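Local coordinates for site-specific recombinase, resolvase family protein (Streptococcus pneumoniae, PDB 3GUV) that probably cuts and rejoins DNA at specific sites as a serine recombinase of the resolvase/invertase family, this crystallised part holding the resolvase N-terminal domain, at residues A[62-65]-A[66-70]; A[82-85]-A[86-89]; A[96-99]-A[100-103]. All blocks are in the same frame, centred on the assembly; numbering follows the deposited sequence.

Interaction 1 of 3, residues A[62-65]-A[66-70]; sequences FNRM and MEDIK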
loop_
_atom_site.group_PDB
_atom_site.type_symbol
_atom_site.label_atom_id
_atom_site.label_comp_id
_atom_site.label_asym_id
_atom_site.label_seq_id
_atom_site.Cartn_x
_atom_site.Cartn_y
_atom_site.Cartn_z
ATOM N N PHE A 62 -7.286 -6.201 19.587
ATOM C CA PHE A 62 -6.052 -6.052 18.846
ATOM C C PHE A 62 -4.962 -5.460 19.745
ATOM O O PHE A 62 -3.814 -5.906 19.715
ATOM C CB PHE A 62 -6.275 -5.191 17.613
ATOM C CG PHE A 62 -5.031 -4.836 16.922
ATOM C CD1 PHE A 62 -4.530 -5.641 15.926
ATOM C CD2 PHE A 62 -4.317 -3.703 17.306
ATOM C CE1 PHE A 62 -3.353 -5.300 15.296
ATOM C CE2 PHE A 62 -3.130 -3.356 16.674
ATOM C CZ PHE A 62 -2.653 -4.149 15.667
ATOM N N ASN A 63 -5.327 -4.480 20.564
ATOM C CA ASN A 63 -4.365 -3.862 21.477
ATOM C C ASN A 63 -3.991 -4.858 22.594
ATOM O O ASN A 63 -2.824 -4.989 22.906
ATOM C CB ASN A 63 -4.882 -2.541 22.054
ATOM C CG ASN A 63 -5.075 -1.460 20.986
ATOM O OD1 ASN A 63 -4.369 -1.415 19.978
ATOM N ND2 ASN A 63 -6.053 -0.589 21.207
ATOM N N ARG A 64 -4.955 -5.577 23.167
ATOM C CA ARG A 64 -4.596 -6.649 24.095
ATOM C C ARG A 64 -3.596 -7.623 23.437
ATOM O O ARG A 64 -2.611 -7.993 24.070
ATOM C CB ARG A 64 -5.795 -7.440 24.656
ATOM C CG ARG A 64 -5.249 -8.749 25.380
ATOM C CD ARG A 64 -6.138 -9.506 26.354
ATOM N NE ARG A 64 -7.501 -9.709 25.861
ATOM C CZ ARG A 64 -8.263 -10.762 26.141
ATOM N NH1 ARG A 64 -9.506 -10.813 25.669
ATOM N NH2 ARG A 64 -7.809 -11.758 26.901
ATOM N N MET A 65 -3.840 -8.023 22.176
ATOM C CA MET A 65 -2.954 -8.972 21.477
ATOM C C MET A 65 -1.519 -8.433 21.410
ATOM O O MET A 65 -0.571 -9.142 21.747
ATOM C CB MET A 65 -3.489 -9.315 20.075
ATOM C CG MET A 65 -2.763 -10.469 19.326
ATOM S SD MET A 65 -3.387 -10.926 17.666
ATOM C CE MET A 65 -2.932 -9.426 16.743
ATOM N N MET A 66 -1.372 -7.183 20.993
ATOM C CA MET A 66 -0.053 -6.565 20.890
ATOM C C MET A 66 0.715 -6.483 22.241
ATOM O O MET A 66 1.907 -6.688 22.248
ATOM C CB MET A 66 -0.121 -5.183 20.182
ATOM C CG MET A 66 -0.563 -5.194 18.702
ATOM S SD MET A 66 0.464 -6.134 17.565
ATOM C CE MET A 66 1.764 -4.947 17.367
ATOM N N GLU A 67 0.042 -6.228 23.361
ATOM C CA GLU A 67 0.694 -6.344 24.688
ATOM C C GLU A 67 1.150 -7.790 25.011
ATOM O O GLU A 67 2.227 -8.033 25.601
ATOM C CB GLU A 67 -0.234 -5.827 25.819
ATOM C CG GLU A 67 -0.813 -4.359 25.635
ATOM C CD GLU A 67 0.047 -3.413 24.743
ATOM O OE1 GLU A 67 1.238 -3.145 25.088
ATOM O OE2 GLU A 67 -0.490 -2.911 23.706
ATOM N N ASP A 68 0.326 -8.761 24.633
ATOM C CA ASP A 68 0.675 -10.164 24.847
ATOM C C ASP A 68 1.905 -10.554 23.979
ATOM O O ASP A 68 2.691 -11.414 24.342
ATOM C CB ASP A 68 -0.558 -11.052 24.579
ATOM C CG ASP A 68 -1.681 -10.878 25.649
ATOM O OD1 ASP A 68 -1.426 -10.325 26.755
ATOM O OD2 ASP A 68 -2.824 -11.344 25.405
ATOM N N ILE A 69 2.065 -9.876 22.832
ATOM C CA ILE A 69 3.171 -10.136 21.897
ATOM C C ILE A 69 4.456 -9.531 22.478
ATOM O O ILE A 69 5.517 -10.186 22.509
ATOM C CB ILE A 69 2.879 -9.552 20.447
ATOM C CG1 ILE A 69 1.899 -10.476 19.672
ATOM C CG2 ILE A 69 4.187 -9.336 19.684
ATOM C CD1 ILE A 69 1.384 -9.924 18.322
ATOM N N LYS A 70 4.321 -8.290 22.952
ATOM C CA LYS A 70 5.420 -7.544 23.521
ATOM C C LYS A 70 5.974 -8.327 24.731
ATOM O O LYS A 70 7.191 -8.482 24.870
ATOM C CB LYS A 70 4.988 -6.104 23.903
ATOM C CG LYS A 70 4.405 -5.264 22.723
ATOM C CD LYS A 70 4.922 -3.815 22.647
ATOM C CE LYS A 70 4.167 -2.844 23.578
ATOM N NZ LYS A 70 3.237 -1.931 22.840
#
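Phe-62 turns CG away from its own backbone N (chi1 172°), while Met-66, one turn later, sets CG beside the backbone N and folds back at chi2 and chi3; the two side chains therefore run side by side in the same direction. This is an i/i+4 Met-aromatic pair on helix 60-70, which packs against the parallel strands 6-12 and 41-48 of the mixed sheet in the resolvase N-terminal domain. The thioether chain comes over one face of the phenyl ring: Met-66 CG lies 4.1 Å from the centroid of the Phe-62 ring, 27° off its normal, a CH-pi contact, and SD follows more obliquely at 4.8 Å from the same centroid. Beyond the pair, Met-66 reaches helix 91-103, and Arg-59 adds a cation-pi contact to the Phe-62 ring. Around the helix, Met-65 and Ile-69 make a looser apolar pair, CG of the former 4.3 Å from CD1 of the latter, and both side chains lie against Tyr-8 of strand 6-12. Arg-64 and Asp-68 occupy a more polar side. Arg-64 CG meets Asp-68 OD2 at 3.6 Å, with the guanidinium and carboxylate planes 80° apart, so the carboxylate lies by the aliphatic chain rather than the guanidinium. Each has another partner: Arg-64 NH1 is hydrogen-bonded to Gln-61 OE1, and Asp-68 OD2 to Tyr-46 OH. At the last turn Lys-70 and Glu-67 form a salt bridge whose hydrogen bond is weak. Four successive i/i+4 backbone bonds tie the two halves, ending with Ile-69 N on Met-65 O at 2.9 Å.

Interaction 2 of 3, residues A[82-85]-A[86-89]; sequences FKLS and RFAR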
loop_
_atom_site.group_PDB
_atom_site.type_symbol
_atom_site.label_atom_id
_atom_site.label_comp_id
_atom_site.label_asym_id
_atom_site.label_seq_id
_atom_site.Cartn_x
_atom_site.Cartn_y
_atom_site.Cartn_z
ATOM N N PHE A 82 -7.305 -12.828 8.324
ATOM C CA PHE A 82 -7.966 -13.304 7.107
ATOM C C PHE A 82 -7.370 -12.597 5.874
ATOM O O PHE A 82 -6.929 -13.238 4.918
ATOM C CB PHE A 82 -9.501 -13.095 7.182
ATOM C CG PHE A 82 -10.252 -13.745 6.029
ATOM C CD1 PHE A 82 -10.288 -15.122 5.911
ATOM C CD2 PHE A 82 -10.877 -12.971 5.064
ATOM C CE1 PHE A 82 -10.952 -15.734 4.889
ATOM C CE2 PHE A 82 -11.552 -13.573 4.000
ATOM C CZ PHE A 82 -11.600 -14.961 3.922
ATOM N N LYS A 83 -7.294 -11.281 5.952
ATOM C CA LYS A 83 -6.610 -10.436 4.965
ATOM C C LYS A 83 -6.241 -9.088 5.613
ATOM O O LYS A 83 -6.734 -8.769 6.711
ATOM C CB LYS A 83 -7.517 -10.252 3.752
ATOM C CG LYS A 83 -8.827 -9.679 4.101
ATOM C CD LYS A 83 -9.811 -9.774 2.954
ATOM C CE LYS A 83 -11.168 -9.312 3.498
ATOM N NZ LYS A 83 -12.183 -9.042 2.438
ATOM N N LEU A 84 -5.372 -8.313 4.970
ATOM C CA LEU A 84 -4.881 -7.031 5.530
ATOM C C LEU A 84 -5.967 -6.029 5.920
ATOM O O LEU A 84 -5.858 -5.344 6.949
ATOM C CB LEU A 84 -3.913 -6.310 4.562
ATOM C CG LEU A 84 -2.475 -6.789 4.483
ATOM C CD1 LEU A 84 -1.592 -5.895 3.532
ATOM C CD2 LEU A 84 -1.883 -6.826 5.901
ATOM N N SER A 85 -6.993 -5.900 5.081
ATOM C CA SER A 85 -8.130 -5.059 5.421
ATOM C C SER A 85 -8.940 -5.591 6.616
ATOM O O SER A 85 -9.953 -5.010 6.958
ATOM C CB SER A 85 -9.058 -4.949 4.232
ATOM O OG SER A 85 -9.484 -6.241 3.860
ATOM N N ARG A 86 -8.541 -6.720 7.196
ATOM C CA ARG A 86 -9.179 -7.220 8.418
ATOM C C ARG A 86 -8.089 -7.306 9.473
ATOM O O ARG A 86 -7.944 -8.318 10.191
ATOM C CB ARG A 86 -9.859 -8.563 8.167
ATOM C CG ARG A 86 -11.114 -8.459 7.323
ATOM C CD ARG A 86 -12.170 -7.644 8.063
ATOM N NE ARG A 86 -13.440 -7.642 7.368
ATOM C CZ ARG A 86 -13.704 -6.939 6.271
ATOM N NH1 ARG A 86 -12.778 -6.189 5.687
ATOM N NH2 ARG A 86 -14.902 -7.006 5.729
ATOM N N PHE A 87 -7.348 -6.187 9.553
ATOM C CA PHE A 87 -6.142 -6.084 10.340
ATOM C C PHE A 87 -5.723 -4.624 10.508
ATOM O O PHE A 87 -5.469 -4.194 11.614
ATOM C CB PHE A 87 -5.044 -6.925 9.687
ATOM C CG PHE A 87 -3.698 -6.751 10.306
ATOM C CD1 PHE A 87 -3.453 -7.183 11.602
ATOM C CD2 PHE A 87 -2.671 -6.182 9.593
ATOM C CE1 PHE A 87 -2.209 -7.041 12.186
ATOM C CE2 PHE A 87 -1.418 -6.015 10.171
ATOM C CZ PHE A 87 -1.188 -6.456 11.482
ATOM N N ALA A 88 -5.618 -3.873 9.410
ATOM C CA ALA A 88 -5.144 -2.472 9.449
ATOM C C ALA A 88 -6.121 -1.545 8.735
ATOM O O ALA A 88 -6.980 -1.991 7.975
ATOM C CB ALA A 88 -3.761 -2.372 8.824
ATOM N N ARG A 89 -5.972 -0.250 8.984
ATOM C CA ARG A 89 -6.889 0.767 8.497
ATOM C C ARG A 89 -6.330 1.553 7.259
ATOM O O ARG A 89 -7.055 2.209 6.517
ATOM C CB ARG A 89 -7.199 1.701 9.674
HETATM O O HOH W 1 -8.795 -11.134 10.220
#
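The Arg-86 guanidinium has Lys-83 CE over one face, 4.1 Å above its plane and offset toward the rim, and Ser-85 O at its edge; the same CE lies at the edge of the Phe-82 ring, in its plane. The Phe-87 ring meets Leu-84 differently: CD2 of the leucine approaches CD2 of the phenylalanine obliquely, at 3.8 Å. These side chains belong to the turn between strand 78-81 and helix 91-103, which, with Arg-86 touching Ser-14, is consistent with the arginine-bearing active-site loop of serine recombinases. Lys-83 and Arg-86 run alongside each other, pointing the same way, with Lys-83 CE 3.9 Å from Arg-86 CG and Lys-83 NZ 4.4 Å from Arg-86 NH1. A bend at chi2 (-64°) brings the arginine back over the peptide of Ser-85, where NH1 gives a weak hydrogen bond to Ser-85 O, 3.3 Å away. The backbone is closed by Arg-86 N on Lys-83 O at 2.8 Å, the donor lying 48° above the carbonyl plane, and by a straighter bond from Ala-88 N to Leu-84 O. A water bridges Phe-82 N and Arg-86 O, accepting from the first and donating to the second. Leu-84 also packs on Ala-131 of the second subunit. The salt bridge from Arg-86 NH1 to Glu-138 of that subunit, together with the weak bond to Ser-85 O, probably fixes the rotation of the guanidinium in this assembly.

Interaction 3 of 3, residues A[96-99]-A[100-103]; sequences STLQ and IMQD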
loop_
_atom_site.group_PDB
_atom_site.type_symbol
_atom_site.label_atom_id
_atom_site.label_comp_id
_atom_site.label_asym_id
_atom_site.label_seq_id
_atom_site.Cartn_x
_atom_site.Cartn_y
_atom_site.Cartn_z
ATOM N N SER A 96 3.521 0.141 10.549
ATOM C CA SER A 96 4.015 0.333 11.903
ATOM C C SER A 96 3.702 -0.903 12.750
ATOM O O SER A 96 4.589 -1.376 13.481
ATOM C CB SER A 96 3.520 1.656 12.552
ATOM O OG SER A 96 2.114 1.819 12.455
ATOM N N THR A 97 2.485 -1.462 12.592
ATOM C CA THR A 97 2.091 -2.703 13.299
ATOM C C THR A 97 3.022 -3.853 12.953
ATOM O O THR A 97 3.507 -4.543 13.826
ATOM C CB THR A 97 0.650 -3.174 12.941
ATOM O OG1 THR A 97 -0.290 -2.141 13.232
ATOM C CG2 THR A 97 0.306 -4.421 13.737
ATOM N N LEU A 98 3.266 -4.061 11.670
ATOM C CA LEU A 98 4.188 -5.107 11.235
ATOM C C LEU A 98 5.600 -4.915 11.787
ATOM O O LEU A 98 6.279 -5.878 12.041
ATOM C CB LEU A 98 4.270 -5.189 9.697
ATOM C CG LEU A 98 5.097 -6.360 9.135
ATOM C CD1 LEU A 98 4.719 -7.735 9.778
ATOM C CD2 LEU A 98 4.878 -6.431 7.661
ATOM N N GLN A 99 6.050 -3.668 11.910
ATOM C CA GLN A 99 7.418 -3.397 12.386
ATOM C C GLN A 99 7.559 -3.711 13.868
ATOM O O GLN A 99 8.545 -4.335 14.259
ATOM C CB GLN A 99 7.836 -1.960 12.104
ATOM C CG GLN A 99 8.224 -1.746 10.633
ATOM C CD GLN A 99 8.433 -0.292 10.258
ATOM O OE1 GLN A 99 7.685 0.608 10.672
ATOM N NE2 GLN A 99 9.443 -0.058 9.446
ATOM N N ILE A 100 6.561 -3.302 14.665
ATOM C CA ILE A 100 6.498 -3.622 16.104
ATOM C C ILE A 100 6.446 -5.147 16.339
ATOM O O ILE A 100 7.204 -5.674 17.136
ATOM C CB ILE A 100 5.285 -2.933 16.792
ATOM C CG1 ILE A 100 5.412 -1.399 16.714
ATOM C CG2 ILE A 100 5.169 -3.384 18.269
ATOM C CD1 ILE A 100 4.108 -0.663 16.931
ATOM N N MET A 101 5.545 -5.833 15.639
ATOM C CA MET A 101 5.451 -7.295 15.670
ATOM C C MET A 101 6.821 -7.953 15.418
ATOM O O MET A 101 7.269 -8.811 16.203
ATOM C CB MET A 101 4.460 -7.825 14.603
ATOM C CG MET A 101 2.974 -7.812 14.953
ATOM S SD MET A 101 1.870 -8.307 13.584
ATOM C CE MET A 101 2.503 -9.854 13.044
ATOM N N GLN A 102 7.460 -7.599 14.299
ATOM C CA GLN A 102 8.744 -8.219 13.952
ATOM C C GLN A 102 9.853 -7.831 14.958
ATOM O O GLN A 102 10.720 -8.657 15.235
ATOM C CB GLN A 102 9.174 -7.888 12.523
ATOM C CG GLN A 102 8.259 -8.437 11.442
ATOM C CD GLN A 102 8.744 -8.115 10.029
ATOM O OE1 GLN A 102 8.990 -6.957 9.686
ATOM N NE2 GLN A 102 8.872 -9.150 9.200
ATOM N N ASP A 103 9.792 -6.601 15.495
ATOM C CA ASP A 103 10.659 -6.142 16.610
ATOM C C ASP A 103 10.629 -7.194 17.705
ATOM O O ASP A 103 11.669 -7.577 18.256
ATOM C CB ASP A 103 10.151 -4.807 17.208
ATOM C CG ASP A 103 11.268 -3.803 17.490
ATOM O OD1 ASP A 103 11.706 -3.610 18.667
ATOM O OD2 ASP A 103 11.716 -3.181 16.498
#
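Met-101 leaves helix 91-103 with CB 3.5 Å from Thr-97 O, the carbonyl, one turn back, that accepts the Met-101 N-H; CG rests on the same oxygen, and SD then arrives 4.2 Å from Thr-97 CG2. Beyond the sulfur the chain bends at chi3 (53°), and CE comes only loosely near Leu-98, 4.5 Å from its CD1. The helix is the crossover of a beta-alpha-beta unit between strands 78-81 and 107-110, and Met-101 faces inward, touching Leu-108 of the second strand as well as Met-66 of helix 60-70. Thr-97 directs its methyl group to this interior because CG2 stands opposite the backbone N, leaving OG1 beside that N (chi1 -57°) to hydrogen-bond with Asp-93 O within the helix. Ser-96 OG similarly returns to Ala-92 O. Leu-98 and Gln-102 cross at an angle on a flank that also meets helix 124-151: CG of Gln-102 rests against Leu-98 CD1 at 4.0 Å, while its NE2 is hydrogen-bonded to Asn-107 OD1. On another side, Ile-100 CG1 sits 3.3 Å from Ser-96 O. Four i/i+4 backbone hydrogen bonds join the halves. The first two, Ile-100 N on Ser-96 O and Met-101 N on Thr-97 O, are close to straight; the last links Asp-103 N to Gln-99 O at 2.9 Å.

In the fold
Parts of all three contacts, Phe-62 and Met-66, Phe-87, and Thr-97 with Met-101, meet in one apolar cluster. Interaction 1 lies on helix 60-70 and interaction 3 on helix 91-103, both partly buried, each with polar residues on its outer side; interaction 2, nearest the centre of the chain, is a buried irregular turn. Thr-97 CG2 joins all three, 3.5 Å from Phe-62 CZ and 3.4 Å from Phe-87 CZ, while Phe-62 and Phe-87 touch through their CE1 atoms. Interactions 2 and 3 are successive, the turn leading into the helix. Sulfur and aromatic packing predominates between the helices, whereas the charged Lys-83/Arg-86 side of interaction 2 stands apart, and interaction 2 alone reaches the second subunit.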